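Local atomic coordinates of protein synthesis inhibitor I (Hordeum vulgare, PDB entry 4FBC), a protein that belongs to the plant ribosome-inactivating proteins and acts as an inhibitor of protein synthesis. Residues A[7-10]-A[11-14]. The protein carries 3 engineered substitutions. Residues are numbered along the deposited sequence; the frame is centred on the assembly and turned at random.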
ATOM      1  N   ALA A   7       1.478  10.355  15.868  1.00 25.41           N
ATOM      2  CA  ALA A   7       2.353   9.252  15.471  1.00 27.24           C
ATOM      3  C   ALA A   7       3.792   9.511  15.896  1.00 26.85           C
ATOM      4  O   ALA A   7       4.195  10.665  16.081  1.00 25.75           O
ATOM      5  CB  ALA A   7       2.292   9.056  13.962  1.00 24.33           C
ATOM      6  N   LYS A   8       4.561   8.431  16.037  1.00 24.97           N
ATOM      7  CA  LYS A   8       5.989   8.508  16.358  1.00 24.68           C
ATOM      8  C   LYS A   8       6.828   7.907  15.234  1.00 26.87           C
ATOM      9  O   LYS A   8       6.348   7.047  14.504  1.00 25.05           O
ATOM     10  CB  LYS A   8       6.289   7.735  17.645  1.00 27.67           C
ATOM     11  CG  LYS A   8       5.542   8.235  18.868  1.00 33.90           C
ATOM     12  CD  LYS A   8       5.945   7.460  20.119  1.00 35.14           C
ATOM     13  CE  LYS A   8       5.113   7.896  21.320  1.00 47.08           C
ATOM     14  NZ  LYS A   8       5.501   7.169  22.561  1.00 48.41           N
ATOM     15  N   ASN A   9       8.075   8.357  15.110  1.00 26.99           N
ATOM     16  CA  ASN A   9       9.034   7.786  14.154  1.00 23.34           C
ATOM     17  C   ASN A   9       8.675   7.968  12.678  1.00 25.15           C
ATOM     18  O   ASN A   9       9.158   7.215  11.833  1.00 25.27           O
ATOM     19  CB  ASN A   9       9.257   6.296  14.446  1.00 28.26           C
ATOM     20  CG  ASN A   9       9.647   6.037  15.884  1.00 31.47           C
ATOM     21  OD1 ASN A   9      10.490   6.737  16.440  1.00 36.52           O
ATOM     22  ND2 ASN A   9       9.028   5.036  16.497  1.00 30.31           N
ATOM     23  N   VAL A  10       7.846   8.961  12.361  1.00 22.56           N
ATOM     24  CA  VAL A  10       7.479   9.211  10.965  1.00 20.40           C
ATOM     25  C   VAL A  10       8.713   9.514  10.103  1.00 25.57           C
ATOM     26  O   VAL A  10       8.781   9.118   8.932  1.00 25.66           O
ATOM     27  CB  VAL A  10       6.440  10.339  10.852  1.00 22.61           C
ATOM     28  CG1 VAL A  10       6.183  10.692   9.400  1.00 25.12           C
ATOM     29  CG2 VAL A  10       5.147   9.922  11.526  1.00 23.13           C
ATOM     30  N   ASP A  11       9.696  10.196  10.691  1.00 24.98           N
ATOM     31  CA  ASP A  11      10.943  10.482   9.980  1.00 27.67           C
ATOM     32  C   ASP A  11      12.093   9.592  10.464  1.00 26.54           C
ATOM     33  O   ASP A  11      13.264   9.931  10.299  1.00 27.78           O
ATOM     34  CB  ASP A  11      11.320  11.967  10.096  1.00 34.47           C
ATOM     35  CG  ASP A  11      11.937  12.519   8.816  1.00 36.28           C
ATOM     36  OD1 ASP A  11      11.745  11.913   7.737  1.00 32.77           O
ATOM     37  OD2 ASP A  11      12.613  13.566   8.885  1.00 41.72           O
ATOM     38  N   LYS A  12      11.746   8.453  11.059  1.00 27.24           N
ATOM     39  CA  LYS A  12      12.723   7.405  11.360  1.00 24.80           C
ATOM     40  C   LYS A  12      12.254   6.101  10.735  1.00 21.54           C
ATOM     41  O   LYS A  12      11.900   5.157  11.434  1.00 23.13           O
ATOM     42  CB  LYS A  12      12.910   7.236  12.863  1.00 29.39           C
ATOM     43  CG  LYS A  12      13.512   8.448  13.539  1.00 39.49           C
ATOM     44  CD  LYS A  12      13.440   8.327  15.052  1.00 43.85           C
ATOM     45  CE  LYS A  12      14.181   9.472  15.693  1.00 60.21           C
ATOM     46  NZ  LYS A  12      13.998  10.724  14.898  1.00 57.48           N
ATOM     47  N   PRO A  13      12.262   6.047   9.400  1.00 21.90           N
ATOM     48  CA  PRO A  13      11.694   4.890   8.698  1.00 21.04           C
ATOM     49  C   PRO A  13      12.461   3.604   8.990  1.00 20.35           C
ATOM     50  O   PRO A  13      13.682   3.645   9.153  1.00 20.31           O
ATOM     51  CB  PRO A  13      11.858   5.270   7.221  1.00 21.69           C
ATOM     52  CG  PRO A  13      13.036   6.210   7.205  1.00 24.09           C
ATOM     53  CD  PRO A  13      12.908   6.999   8.475  1.00 23.19           C
ATOM     54  N   LEU A  14      11.753   2.481   9.061  1.00 21.08           N
ATOM     55  CA  LEU A  14      12.398   1.181   9.241  1.00 21.26           C
ATOM     56  C   LEU A  14      13.233   0.800   8.014  1.00 23.91           C
ATOM     57  O   LEU A  14      14.233   0.083   8.130  1.00 23.08           O
ATOM     58  CB  LEU A  14      11.349   0.105   9.537  1.00 25.55           C
ATOM     59  CG  LEU A  14      10.693   0.269  10.908  1.00 25.47           C
ATOM     60  CD1 LEU A  14       9.404  -0.525  10.998  1.00 20.16           C
ATOM     61  CD2 LEU A  14      11.666  -0.164  12.000  1.00 27.58           C
TER
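Asn9 and Lys12 meet across a type I beta turn that spans Asn9 to Lys12. Evidence for the closure is twofold: their CA atoms lie 4.6 Å apart, and Lys12 N donates to Asn9 O over 3.0 Å with an N-H...O angle of 155°. The bond is fairly straight at the hydrogen, yet the donor sits above the carbonyl plane, 74° out of it, and not on a lone pair.

Followed outward, the side chain of Asn9 begins with CB, 4.1 Å from Lys12 CB, an aliphatic contact at the mouth of the turn. With chi1 at -53°, CG stands beside the backbone N and anti to the carbonyl carbon, which sends the amide out so that it crosses the lysine chain at a slant. Its OD1 then touches the middle of that chain, 3.6 Å from Lys12 CD, a van der Waals contact. ND2 looks elsewhere and donates to Ser62 O, which probably holds the amide in this rotation. The lysine chain runs extended as far as CE and bends only at the last torsion, while its NZ leads away from the turn.

At the first of the two central positions, Val10 CB points away from the following residues; its side chain is buried against Trp64 and Ile107. Val10 O is hydrogen-bonded to His66 NE2, and Asp11 and Pro13 also rest on His66. With Asp11 and Lys12 exposed and Val10 alone buried among the touching residues, the turn lies at the surface, in the loop leading into edge strand 16-20, and packs against neighbouring strand 64-70.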